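Local structure of E3 SUMO-protein ligase SIZ2 (Saccharomyces cerevisiae, 6U75) at residues 9-14 with 41-46; 162-167 with 258-263; 181-186 with 245-250; 249-254 with 264-269. The protein promotes attachment of SUMO to target proteins as a PIAS-family E3 ligase, and may act on septins and in chromosome maintenance. All blocks are in the same frame, centred on the assembly; numbering follows the deposited sequence.

Contact 1 stands alone in the PINIT domain, with its centre about 44 to 51 Å from those of the other three and on the opposite side of the chain's centre. Contacts 2, 3 and 4 gather about the antiparallel sheet of strands 181-184, 257-260 and 266-268. Contact 2 supplies the middle strand and contact 3 one outer strand, joined by Ile260 N to Thr181 O at 2.9 Å. Contact 4 supplies the other, and its centre lies about 6 Å from that of contact 3, with which it shares Gln249 and Asn250. The zinc ion, held by Cys203, His205, Cys226 and Cys229, is about 12 Å from the Leu183 side chain of contact 3.

Contact 1 of 4, residues 9-14 with 41-46; sequences KPIVQI and HDLLKS
The carbonyl oxygen of Leu43, whose side chain is the helix 38-46 half of this contact, is gripped twice by Ser46, three residues further on. Ser46 OG donates to Leu43 O at 2.6 Å, lying in the carbonyl plane on a lone pair with a C=O...donor angle of 127°. The backbone amide of the same serine adds a second bond, Ser46 N to Leu43 O, at 3.0 Å. Both bonds tie Ser46 back to the turn that carries Leu43.

Across the contact the chemistry is wholly apolar. With CG anti to the backbone N (chi1 -178°), the Leu43 side chain reaches out from the helix and presents one methyl, CD2, to two neighbouring residues of the strand region. Ile11 meets it with its branch methyl, CG2 to Leu43 CD2 at 4.0 Å, and Val12 with CG1, also 4.0 Å from Leu43 CD2. Both side chains cross that of the leucine at a slant.

Consecutive residues can point to the same helix because Ile11 and Val12 form a classic beta bulge opposite Ile136 of strand 130-139, with which each makes a backbone hydrogen bond. Tyr50 of strand 50-58 touches both Ile11 and Leu43, so the cluster has a third wall within the PINIT domain.

Only 79 Å² is buried between the segments, and no touching residue is fully buried. The contact is therefore a light surface packing of three aliphatic side chains, relying on van der Waals and hydrophobic contact rather than on polar bonds between helix and strand.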
loop_
_atom_site.group_PDB
_atom_site.type_symbol
_atom_site.label_atom_id
_atom_site.label_comp_id
_atom_site.label_asym_id
_atom_site.label_seq_id
_atom_site.Cartn_x
_atom_site.Cartn_y
_atom_site.Cartn_z
ATOM N N LYS A 9 -2.054 1.419 -11.029
ATOM C CA LYS A 9 -3.346 1.220 -11.674
ATOM C C LYS A 9 -3.147 0.629 -13.064
ATOM O O LYS A 9 -2.203 1.010 -13.771
ATOM C CB LYS A 9 -4.137 2.531 -11.773
ATOM C CG LYS A 9 -4.774 2.957 -10.456
ATOM C CD LYS A 9 -5.955 2.062 -10.089
ATOM C CE LYS A 9 -6.245 2.096 -8.598
ATOM N NZ LYS A 9 -6.554 3.468 -8.111
ATOM N N PRO A 10 -4.019 -0.285 -13.486
ATOM C CA PRO A 10 -3.775 -1.013 -14.735
ATOM C C PRO A 10 -4.030 -0.162 -15.968
ATOM O O PRO A 10 -4.945 0.665 -16.003
ATOM C CB PRO A 10 -4.763 -2.181 -14.655
ATOM C CG PRO A 10 -5.892 -1.648 -13.849
ATOM C CD PRO A 10 -5.295 -0.680 -12.860
ATOM N N ILE A 11 -3.206 -0.385 -16.988
ATOM C CA ILE A 11 -3.369 0.235 -18.291
ATOM C C ILE A 11 -3.745 -0.795 -19.347
ATOM O O ILE A 11 -4.612 -0.543 -20.186
ATOM C CB ILE A 11 -2.078 0.983 -18.691
ATOM C CG1 ILE A 11 -1.725 2.050 -17.650
ATOM C CG2 ILE A 11 -2.218 1.597 -20.077
ATOM C CD1 ILE A 11 -2.782 3.122 -17.473
ATOM N N VAL A 12 -3.107 -1.961 -19.312
ATOM C CA VAL A 12 -3.413 -3.044 -20.238
ATOM C C VAL A 12 -2.824 -4.327 -19.673
ATOM O O VAL A 12 -1.729 -4.328 -19.103
ATOM C CB VAL A 12 -2.868 -2.745 -21.655
ATOM C CG1 VAL A 12 -1.391 -2.384 -21.593
ATOM C CG2 VAL A 12 -3.092 -3.937 -22.571
ATOM N N GLN A 13 -3.565 -5.418 -19.827
ATOM C CA GLN A 13 -3.061 -6.733 -19.467
ATOM C C GLN A 13 -2.197 -7.279 -20.593
ATOM O O GLN A 13 -2.520 -7.118 -21.774
ATOM C CB GLN A 13 -4.219 -7.689 -19.184
ATOM C CG GLN A 13 -3.785 -9.061 -18.700
ATOM C CD GLN A 13 -4.961 -9.949 -18.347
ATOM O OE1 GLN A 13 -6.113 -9.518 -18.383
ATOM N NE2 GLN A 13 -4.675 -11.199 -18.005
ATOM N N ILE A 14 -1.097 -7.920 -20.228
ATOM C CA ILE A 14 -0.210 -8.520 -21.227
ATOM C C ILE A 14 -0.779 -9.879 -21.632
ATOM O O ILE A 14 -1.023 -10.722 -20.754
ATOM C CB ILE A 14 1.206 -8.658 -20.678
ATOM C CG1 ILE A 14 1.850 -7.280 -20.497
ATOM C CG2 ILE A 14 2.053 -9.522 -21.602
ATOM C CD1 ILE A 14 2.141 -6.543 -21.795
ATOM N N HIS A 41 5.985 -1.972 -25.866
ATOM C CA HIS A 41 7.246 -1.295 -25.576
ATOM C C HIS A 41 7.128 0.204 -25.825
ATOM O O HIS A 41 7.582 1.022 -25.013
ATOM C CB HIS A 41 8.368 -1.893 -26.425
ATOM C CG HIS A 41 9.063 -3.050 -25.780
ATOM N ND1 HIS A 41 10.238 -2.909 -25.072
ATOM C CD2 HIS A 41 8.752 -4.367 -25.735
ATOM C CE1 HIS A 41 10.620 -4.090 -24.619
ATOM N NE2 HIS A 41 9.737 -4.991 -25.009
ATOM N N ASP A 42 6.524 0.585 -26.954
ATOM C CA ASP A 42 6.317 2.001 -27.237
ATOM C C ASP A 42 5.436 2.644 -26.176
ATOM O O ASP A 42 5.640 3.806 -25.807
ATOM C CB ASP A 42 5.692 2.178 -28.621
ATOM C CG ASP A 42 6.604 1.711 -29.738
ATOM O OD1 ASP A 42 7.834 1.678 -29.532
ATOM O OD2 ASP A 42 6.088 1.382 -30.827
ATOM N N LEU A 43 4.446 1.905 -25.677
ATOM C CA LEU A 43 3.590 2.438 -24.623
ATOM C C LEU A 43 4.375 2.652 -23.334
ATOM O O LEU A 43 4.236 3.693 -22.682
ATOM C CB LEU A 43 2.408 1.499 -24.391
ATOM C CG LEU A 43 1.386 1.956 -23.350
ATOM C CD1 LEU A 43 0.729 3.260 -23.778
ATOM C CD2 LEU A 43 0.345 0.871 -23.124
ATOM N N LEU A 44 5.201 1.675 -22.948
ATOM C CA LEU A 44 6.066 1.857 -21.786
ATOM C C LEU A 44 6.959 3.078 -21.955
ATOM O O LEU A 44 7.193 3.825 -20.998
ATOM C CB LEU A 44 6.920 0.609 -21.561
ATOM C CG LEU A 44 6.249 -0.565 -20.850
ATOM C CD1 LEU A 44 7.100 -1.811 -20.995
ATOM C CD2 LEU A 44 6.025 -0.238 -19.382
ATOM N N LYS A 45 7.474 3.293 -23.165
ATOM C CA LYS A 45 8.328 4.448 -23.417
ATOM C C LYS A 45 7.537 5.749 -23.504
ATOM O O LYS A 45 8.127 6.827 -23.375
ATOM C CB LYS A 45 9.127 4.228 -24.703
ATOM C CG LYS A 45 10.268 3.234 -24.536
ATOM C CD LYS A 45 10.501 2.403 -25.789
ATOM C CE LYS A 45 11.633 1.405 -25.585
ATOM N NZ LYS A 45 11.428 0.542 -24.383
ATOM N N SER A 46 6.220 5.675 -23.705
ATOM C CA SER A 46 5.416 6.879 -23.875
ATOM C C SER A 46 5.189 7.619 -22.565
ATOM O O SER A 46 4.830 8.802 -22.594
ATOM C CB SER A 46 4.064 6.526 -24.496
ATOM O OG SER A 46 3.195 5.950 -23.535
#

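Contact 2 of 4, residues 162-167 with 258-263; sequences AYIKRT and VEISVD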
loop_
_atom_site.group_PDB
_atom_site.type_symbol
_atom_site.label_atom_id
_atom_site.label_comp_id
_atom_site.label_asym_id
_atom_site.label_seq_id
_atom_site.Cartn_x
_atom_site.Cartn_y
_atom_site.Cartn_z
ATOM N N ALA A 162 -16.226 18.828 19.260
ATOM C CA ALA A 162 -17.450 18.148 19.667
ATOM C C ALA A 162 -17.154 16.740 20.163
ATOM O O ALA A 162 -17.717 16.296 21.170
ATOM C CB ALA A 162 -18.439 18.111 18.502
ATOM N N TYR A 163 -16.270 16.023 19.467
ATOM C CA TYR A 163 -15.906 14.678 19.901
ATOM C C TYR A 163 -15.234 14.706 21.267
ATOM O O TYR A 163 -15.526 13.867 22.127
ATOM C CB TYR A 163 -14.989 14.027 18.867
ATOM C CG TYR A 163 -14.489 12.660 19.273
ATOM C CD1 TYR A 163 -15.258 11.525 19.058
ATOM C CD2 TYR A 163 -13.244 12.504 19.870
ATOM C CE1 TYR A 163 -14.805 10.274 19.426
ATOM C CE2 TYR A 163 -12.782 11.257 20.242
ATOM C CZ TYR A 163 -13.567 10.145 20.018
ATOM O OH TYR A 163 -13.110 8.901 20.387
ATOM N N ILE A 164 -14.325 15.658 21.483
ATOM C CA ILE A 164 -13.652 15.765 22.775
ATOM C C ILE A 164 -14.671 16.005 23.882
ATOM O O ILE A 164 -14.637 15.360 24.938
ATOM C CB ILE A 164 -12.593 16.882 22.734
ATOM C CG1 ILE A 164 -11.481 16.530 21.742
ATOM C CG2 ILE A 164 -12.010 17.116 24.123
ATOM C CD1 ILE A 164 -10.635 17.715 21.324
ATOM N N LYS A 165 -15.597 16.941 23.652
ATOM C CA LYS A 165 -16.591 17.254 24.672
ATOM C C LYS A 165 -17.506 16.065 24.936
ATOM O O LYS A 165 -17.914 15.827 26.079
ATOM C CB LYS A 165 -17.410 18.476 24.253
ATOM C CG LYS A 165 -18.435 18.912 25.290
ATOM C CD LYS A 165 -19.318 20.035 24.775
ATOM C CE LYS A 165 -20.426 20.357 25.764
ATOM N NZ LYS A 165 -21.363 21.385 25.235
ATOM N N ARG A 166 -17.848 15.307 23.891
ATOM C CA ARG A 166 -18.733 14.164 24.075
ATOM C C ARG A 166 -18.020 13.007 24.761
ATOM O O ARG A 166 -18.658 12.212 25.461
ATOM C CB ARG A 166 -19.296 13.712 22.726
ATOM C CG ARG A 166 -20.387 12.654 22.832
ATOM C CD ARG A 166 -21.004 12.317 21.478
ATOM N NE ARG A 166 -20.226 11.324 20.739
ATOM C CZ ARG A 166 -19.335 11.601 19.789
ATOM N NH1 ARG A 166 -19.088 12.855 19.433
ATOM N NH2 ARG A 166 -18.688 10.610 19.189
ATOM N N THR A 167 -16.702 12.901 24.584
ATOM C CA THR A 167 -15.969 11.768 25.134
ATOM C C THR A 167 -15.559 12.014 26.580
ATOM O O THR A 167 -15.843 11.192 27.458
ATOM C CB THR A 167 -14.734 11.474 24.278
ATOM O OG1 THR A 167 -13.913 12.645 24.200
ATOM C CG2 THR A 167 -15.142 11.049 22.877
ATOM N N VAL A 258 0.789 17.508 24.347
ATOM C CA VAL A 258 -0.055 18.643 24.696
ATOM C C VAL A 258 -1.209 18.139 25.552
ATOM O O VAL A 258 -1.691 17.017 25.375
ATOM C CB VAL A 258 -0.567 19.375 23.433
ATOM C CG1 VAL A 258 -1.654 20.356 23.793
ATOM C CG2 VAL A 258 0.577 20.095 22.728
ATOM N N GLU A 259 -1.642 18.972 26.494
ATOM C CA GLU A 259 -2.728 18.647 27.407
ATOM C C GLU A 259 -4.026 19.237 26.875
ATOM O O GLU A 259 -4.072 20.419 26.515
ATOM C CB GLU A 259 -2.435 19.190 28.806
ATOM C CG GLU A 259 -3.316 18.610 29.896
ATOM C CD GLU A 259 -3.169 19.342 31.216
ATOM O OE1 GLU A 259 -4.203 19.700 31.818
ATOM O OE2 GLU A 259 -2.018 19.568 31.646
ATOM N N ILE A 260 -5.076 18.418 26.838
ATOM C CA ILE A 260 -6.376 18.789 26.299
ATOM C C ILE A 260 -7.412 18.597 27.397
ATOM O O ILE A 260 -7.416 17.565 28.079
ATOM C CB ILE A 260 -6.738 17.944 25.064
ATOM C CG1 ILE A 260 -5.767 18.219 23.912
ATOM C CG2 ILE A 260 -8.177 18.207 24.638
ATOM C CD1 ILE A 260 -6.111 19.439 23.097
ATOM N N SER A 261 -8.288 19.582 27.559
ATOM C CA SER A 261 -9.369 19.542 28.530
ATOM C C SER A 261 -10.709 19.450 27.802
ATOM O O SER A 261 -10.776 19.427 26.569
ATOM C CB SER A 261 -9.314 20.771 29.441
ATOM O OG SER A 261 -9.325 21.969 28.684
ATOM N N VAL A 262 -11.789 19.395 28.585
ATOM C CA VAL A 262 -13.126 19.320 28.007
ATOM C C VAL A 262 -13.467 20.585 27.234
ATOM O O VAL A 262 -14.366 20.568 26.386
ATOM C CB VAL A 262 -14.177 19.057 29.106
ATOM C CG1 VAL A 262 -15.544 18.797 28.487
ATOM C CG2 VAL A 262 -13.754 17.888 29.986
ATOM N N ASP A 263 -12.766 21.687 27.501
ATOM C CA ASP A 263 -13.047 22.948 26.827
ATOM C C ASP A 263 -12.597 22.956 25.374
ATOM O O ASP A 263 -13.009 23.845 24.622
ATOM C CB ASP A 263 -12.363 24.101 27.566
ATOM C CG ASP A 263 -12.624 24.075 29.059
ATOM O OD1 ASP A 263 -12.068 23.191 29.746
ATOM O OD2 ASP A 263 -13.384 24.938 29.546
#
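Ile164 and Ile260 share one conformation about CA-CB, each with CG1 beside the backbone N (chi1 -65° in both) and CG2 on the far side of CB from that nitrogen. This turns the two branch methyls toward each other between helix and strand. Ile164 CG2 lies 4.0 Å from Ile260 CG2, and the two side chains cross at about a right angle. The end of the longer branch joins in, Ile164 CD1 approaching Ile260 CG2 at 4.2 Å. Ile164 CG2 also rests against the backbone, 3.6 Å from Ser261 O.

Further along, in the loop, Val262 takes over and packs against the helix backbone. Its CG1 is 4.2 Å from Lys165 CA and 4.3 Å from Lys165 CG, so it touches the base of the lysine, whose fully extended chain leads its amino group away. The contact thus passes from a buried isoleucine pair to a more exposed Val262-Lys165 touch.

Phe243 of helix 242-249 touches both isoleucines, and Ile206, next to the zinc ligand His205, packs on Ile164. Helix 157-168 is in this way seated against strand 257-260, the central strand of a three-stranded antiparallel sheet; Ile260 also meets Leu183 and Trp266 of the flanking strands.

Contact 3 of 4, residues 181-186 with 245-250; sequences TVLSLQ and DNIIQN
In the SP-RING region, strand 181-184 and the residues just after it pack against the last turns of helix 242-249, and two leucines and two isoleucines make the interface. Leu183 and Ile247 reach toward each other tip to tip, with Leu183 CD2 3.7 Å from Ile247 CD1. Leu185 uses a single methyl twice. Its CD2 lies 3.9 Å from Ile247 CG2, the two side chains crossing at about a right angle, and 3.9 Å from Ile248 CG1, where the chains slide past each other in opposite directions.

The Leu185 side chain, with CG beside the backbone N (chi1 -58°), carries CD2 to where it touches both consecutive isoleucines. Its backbone has already left the strand: Ser184 OG accepts from Gln186 N at 3.0 Å with an N-H...O angle of 159°, an ST turn that bends the chain around Leu185. Arg193 adds further packing on Leu185 and Ile248.

All four touching residues are buried, and 181 Å² is buried between the segments. The two segments meet here through methyl and methylene groups alone, so the contact rests on hydrophobic packing; the Leu183 side chain lies about 8 Å from that of the zinc ligand His205.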
loop_
_atom_site.group_PDB
_atom_site.type_symbol
_atom_site.label_atom_id
_atom_site.label_comp_id
_atom_site.label_asym_id
_atom_site.label_seq_id
_atom_site.Cartn_x
_atom_site.Cartn_y
_atom_site.Cartn_z
ATOM N N THR A 181 -6.593 14.873 28.841
ATOM C CA THR A 181 -6.059 13.841 27.965
ATOM C C THR A 181 -4.829 14.380 27.245
ATOM O O THR A 181 -4.679 15.590 27.058
ATOM C CB THR A 181 -7.114 13.368 26.950
ATOM O OG1 THR A 181 -6.539 12.387 26.077
ATOM C CG2 THR A 181 -7.643 14.532 26.124
ATOM N N VAL A 182 -3.935 13.478 26.853
ATOM C CA VAL A 182 -2.659 13.856 26.255
ATOM C C VAL A 182 -2.721 13.592 24.755
ATOM O O VAL A 182 -2.935 12.453 24.321
ATOM C CB VAL A 182 -1.483 13.110 26.906
ATOM C CG1 VAL A 182 -1.196 13.688 28.284
ATOM C CG2 VAL A 182 -1.763 11.615 27.001
ATOM N N LEU A 183 -2.538 14.649 23.970
ATOM C CA LEU A 183 -2.454 14.567 22.518
ATOM C C LEU A 183 -0.989 14.667 22.111
ATOM O O LEU A 183 -0.322 15.659 22.424
ATOM C CB LEU A 183 -3.271 15.683 21.865
ATOM C CG LEU A 183 -3.096 15.880 20.357
ATOM C CD1 LEU A 183 -3.638 14.687 19.589
ATOM C CD2 LEU A 183 -3.771 17.164 19.907
ATOM N N SER A 184 -0.492 13.644 21.424
ATOM C CA SER A 184 0.880 13.644 20.943
ATOM C C SER A 184 0.962 14.332 19.587
ATOM O O SER A 184 0.125 14.102 18.709
ATOM C CB SER A 184 1.415 12.214 20.833
ATOM O OG SER A 184 2.676 12.195 20.187
ATOM N N LEU A 185 1.968 15.186 19.430
ATOM C CA LEU A 185 2.272 15.793 18.143
ATOM C C LEU A 185 3.259 14.965 17.332
ATOM O O LEU A 185 3.674 15.401 16.254
ATOM C CB LEU A 185 2.833 17.205 18.340
ATOM C CG LEU A 185 1.944 18.190 19.102
ATOM C CD1 LEU A 185 2.549 19.586 19.069
ATOM C CD2 LEU A 185 0.531 18.202 18.537
ATOM N N GLN A 186 3.635 13.787 17.822
ATOM C CA GLN A 186 4.600 12.925 17.159
ATOM C C GLN A 186 3.884 11.843 16.362
ATOM O O GLN A 186 2.767 11.434 16.693
ATOM C CB GLN A 186 5.538 12.277 18.181
ATOM C CG GLN A 186 6.200 13.265 19.124
ATOM C CD GLN A 186 6.992 14.328 18.391
ATOM O OE1 GLN A 186 6.498 15.428 18.146
ATOM N NE2 GLN A 186 8.230 14.005 18.036
ATOM N N ASP A 245 -3.512 19.893 13.125
ATOM C CA ASP A 245 -2.714 20.705 12.214
ATOM C C ASP A 245 -2.542 22.121 12.749
ATOM O O ASP A 245 -1.435 22.672 12.727
ATOM C CB ASP A 245 -3.364 20.727 10.830
ATOM C CG ASP A 245 -2.580 21.553 9.833
ATOM O OD1 ASP A 245 -1.473 21.123 9.444
ATOM O OD2 ASP A 245 -3.070 22.632 9.438
ATOM N N ASN A 246 -3.626 22.725 13.239
ATOM C CA ASN A 246 -3.531 24.070 13.794
ATOM C C ASN A 246 -2.712 24.076 15.078
ATOM O O ASN A 246 -1.962 25.025 15.335
ATOM C CB ASN A 246 -4.927 24.635 14.048
ATOM C CG ASN A 246 -5.730 24.795 12.772
ATOM O OD1 ASN A 246 -5.180 24.766 11.672
ATOM N ND2 ASN A 246 -7.039 24.970 12.915
ATOM N N ILE A 247 -2.840 23.030 15.897
ATOM C CA ILE A 247 -2.025 22.956 17.108
ATOM C C ILE A 247 -0.545 22.918 16.746
ATOM O O ILE A 247 0.285 23.563 17.396
ATOM C CB ILE A 247 -2.432 21.743 17.963
ATOM C CG1 ILE A 247 -3.834 21.959 18.537
ATOM C CG2 ILE A 247 -1.414 21.513 19.083
ATOM C CD1 ILE A 247 -4.328 20.830 19.416
ATOM N N ILE A 248 -0.194 22.166 15.701
ATOM C CA ILE A 248 1.207 22.062 15.303
ATOM C C ILE A 248 1.698 23.383 14.723
ATOM O O ILE A 248 2.797 23.849 15.049
ATOM C CB ILE A 248 1.397 20.906 14.305
ATOM C CG1 ILE A 248 1.113 19.564 14.983
ATOM C CG2 ILE A 248 2.811 20.928 13.734
ATOM C CD1 ILE A 248 1.021 18.400 14.018
ATOM N N GLN A 249 0.901 24.006 13.851
ATOM C CA GLN A 249 1.324 25.256 13.230
ATOM C C GLN A 249 1.497 26.376 14.246
ATOM O O GLN A 249 2.131 27.390 13.931
ATOM C CB GLN A 249 0.317 25.681 12.160
ATOM C CG GLN A 249 0.271 24.763 10.947
ATOM C CD GLN A 249 1.584 24.730 10.189
ATOM O OE1 GLN A 249 2.554 24.116 10.632
ATOM N NE2 GLN A 249 1.621 25.396 9.039
ATOM N N ASN A 250 0.954 26.222 15.451
ATOM C CA ASN A 250 1.042 27.226 16.503
ATOM C C ASN A 250 1.778 26.670 17.717
ATOM O O ASN A 250 1.393 26.902 18.866
ATOM C CB ASN A 250 -0.349 27.721 16.889
ATOM C CG ASN A 250 -1.151 28.194 15.690
ATOM O OD1 ASN A 250 -2.231 27.675 15.407
ATOM N ND2 ASN A 250 -0.621 29.179 14.974
#

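Contact 4 of 4, residues 249-254 with 264-269; sequences QNCNED and GSWKPI
Cys251 and Trp266 meet through sulfur and ring: Cys251 SG lies 3.5 Å from Trp266 CZ3 and 4.5 Å from the centroid of the six-membered ring. The sulfur stands 59° off the ring normal, an oblique sulfur-aromatic contact. The preceding residue approaches differently, through its backbone. Asn250 O is at the ring edge, near the ring plane, 3.4 Å from Trp266 CH2. The Asn250 side chain adds a looser touch, CB to Trp266 CH2 at 4.4 Å.

The tryptophan is set by its own torsions. CG falls between the backbone N and the carbonyl carbon (chi1 52°), and with chi2 at -88° the benzo ring swings out toward the loop. On the other segment, Asn250 is the first residue to leave helical geometry after helix 242-249, and the chain then extends at Cys251, turning its side chain to the ring. A weak hydrogen bond from Arg193 to Cys251 O lies beyond this first shell.

The contact is at the surface, where the loop between helix 242-249 and strand 257-260 comes up against one of the two outer strands, 266-268. Inward, Trp266 packs on Val258 and Ile260 of the adjacent antiparallel strand and, through NE1, approaches Ile247 of the helix.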
loop_
_atom_site.group_PDB
_atom_site.type_symbol
_atom_site.label_atom_id
_atom_site.label_comp_id
_atom_site.label_asym_id
_atom_site.label_seq_id
_atom_site.Cartn_x
_atom_site.Cartn_y
_atom_site.Cartn_z
ATOM N N GLN A 249 0.901 24.006 13.851
ATOM C CA GLN A 249 1.324 25.256 13.230
ATOM C C GLN A 249 1.497 26.376 14.246
ATOM O O GLN A 249 2.131 27.390 13.931
ATOM C CB GLN A 249 0.317 25.681 12.160
ATOM C CG GLN A 249 0.271 24.763 10.947
ATOM C CD GLN A 249 1.584 24.730 10.189
ATOM O OE1 GLN A 249 2.554 24.116 10.632
ATOM N NE2 GLN A 249 1.621 25.396 9.039
ATOM N N ASN A 250 0.954 26.222 15.451
ATOM C CA ASN A 250 1.042 27.226 16.503
ATOM C C ASN A 250 1.778 26.670 17.717
ATOM O O ASN A 250 1.393 26.902 18.866
ATOM C CB ASN A 250 -0.349 27.721 16.889
ATOM C CG ASN A 250 -1.151 28.194 15.690
ATOM O OD1 ASN A 250 -2.231 27.675 15.407
ATOM N ND2 ASN A 250 -0.621 29.179 14.974
ATOM N N CYS A 251 2.851 25.921 17.467
ATOM C CA CYS A 251 3.682 25.358 18.520
ATOM C C CYS A 251 5.135 25.371 18.073
ATOM O O CYS A 251 5.433 25.356 16.875
ATOM C CB CYS A 251 3.269 23.922 18.875
ATOM S SG CYS A 251 2.090 23.796 20.237
ATOM N N ASN A 252 6.036 25.399 19.049
ATOM C CA ASN A 252 7.464 25.338 18.781
ATOM C C ASN A 252 7.915 23.886 18.677
ATOM O O ASN A 252 7.370 22.996 19.335
ATOM C CB ASN A 252 8.251 26.058 19.877
ATOM C CG ASN A 252 7.988 27.552 19.896
ATOM O OD1 ASN A 252 7.906 28.194 18.848
ATOM N ND2 ASN A 252 7.848 28.113 21.092
ATOM N N GLU A 253 8.930 23.659 17.838
ATOM C CA GLU A 253 9.411 22.306 17.576
ATOM C C GLU A 253 9.675 21.517 18.852
ATOM O O GLU A 253 9.628 20.281 18.827
ATOM C CB GLU A 253 10.695 22.363 16.742
ATOM C CG GLU A 253 10.558 23.069 15.398
ATOM C CD GLU A 253 9.666 22.319 14.426
ATOM O OE1 GLU A 253 8.518 22.760 14.207
ATOM O OE2 GLU A 253 10.112 21.284 13.885
ATOM N N ASP A 254 9.947 22.196 19.968
ATOM C CA ASP A 254 10.310 21.494 21.195
ATOM C C ASP A 254 9.178 20.613 21.709
ATOM O O ASP A 254 9.437 19.570 22.321
ATOM C CB ASP A 254 10.713 22.506 22.270
ATOM C CG ASP A 254 11.022 21.850 23.602
ATOM O OD1 ASP A 254 12.080 21.195 23.713
ATOM O OD2 ASP A 254 10.207 21.988 24.538
ATOM N N GLY A 264 -11.772 21.994 24.959
ATOM C CA GLY A 264 -11.144 22.034 23.660
ATOM C C GLY A 264 -9.857 22.828 23.617
ATOM O O GLY A 264 -9.104 22.707 22.642
ATOM N N SER A 265 -9.585 23.640 24.637
ATOM C CA SER A 265 -8.324 24.355 24.726
ATOM C C SER A 265 -7.178 23.368 24.942
ATOM O O SER A 265 -7.379 22.202 25.293
ATOM C CB SER A 265 -8.369 25.378 25.859
ATOM O OG SER A 265 -8.647 24.750 27.098
ATOM N N TRP A 266 -5.955 23.852 24.734
ATOM C CA TRP A 266 -4.781 22.995 24.778
ATOM C C TRP A 266 -3.600 23.744 25.377
ATOM O O TRP A 266 -3.414 24.937 25.122
ATOM C CB TRP A 266 -4.430 22.479 23.377
ATOM C CG TRP A 266 -4.299 23.549 22.344
ATOM C CD1 TRP A 266 -5.298 24.071 21.575
ATOM C CD2 TRP A 266 -3.098 24.220 21.953
ATOM N NE1 TRP A 266 -4.793 25.029 20.731
ATOM C CE2 TRP A 266 -3.444 25.140 20.943
ATOM C CE3 TRP A 266 -1.763 24.134 22.359
ATOM C CZ2 TRP A 266 -2.505 25.969 20.336
ATOM C CZ3 TRP A 266 -0.834 24.958 21.755
ATOM C CH2 TRP A 266 -1.208 25.863 20.754
ATOM N N LYS A 267 -2.804 23.026 26.171
ATOM C CA LYS A 267 -1.663 23.599 26.875
ATOM C C LYS A 267 -0.410 22.792 26.553
ATOM O O LYS A 267 -0.427 21.556 26.672
ATOM C CB LYS A 267 -1.898 23.604 28.392
ATOM C CG LYS A 267 -3.149 24.337 28.835
ATOM C CD LYS A 267 -3.437 24.081 30.307
ATOM C CE LYS A 267 -4.569 24.956 30.815
ATOM N NZ LYS A 267 -5.701 25.017 29.853
ATOM N N PRO A 268 0.691 23.430 26.157
ATOM C CA PRO A 268 1.941 22.677 25.995
ATOM C C PRO A 268 2.369 22.037 27.307
ATOM O O PRO A 268 2.334 22.665 28.367
ATOM C CB PRO A 268 2.943 23.743 25.533
ATOM C CG PRO A 268 2.110 24.821 24.940
ATOM C CD PRO A 268 0.834 24.832 25.726
ATOM N N ILE A 269 2.771 20.771 27.229
ATOM C CA ILE A 269 3.261 20.051 28.399
ATOM C C ILE A 269 4.785 20.094 28.410
ATOM O O ILE A 269 5.445 19.154 27.969
ATOM C CB ILE A 269 2.750 18.597 28.428
ATOM C CG1 ILE A 269 1.219 18.572 28.413
ATOM C CG2 ILE A 269 3.283 17.864 29.661
ATOM C CD1 ILE A 269 0.621 17.178 28.467
#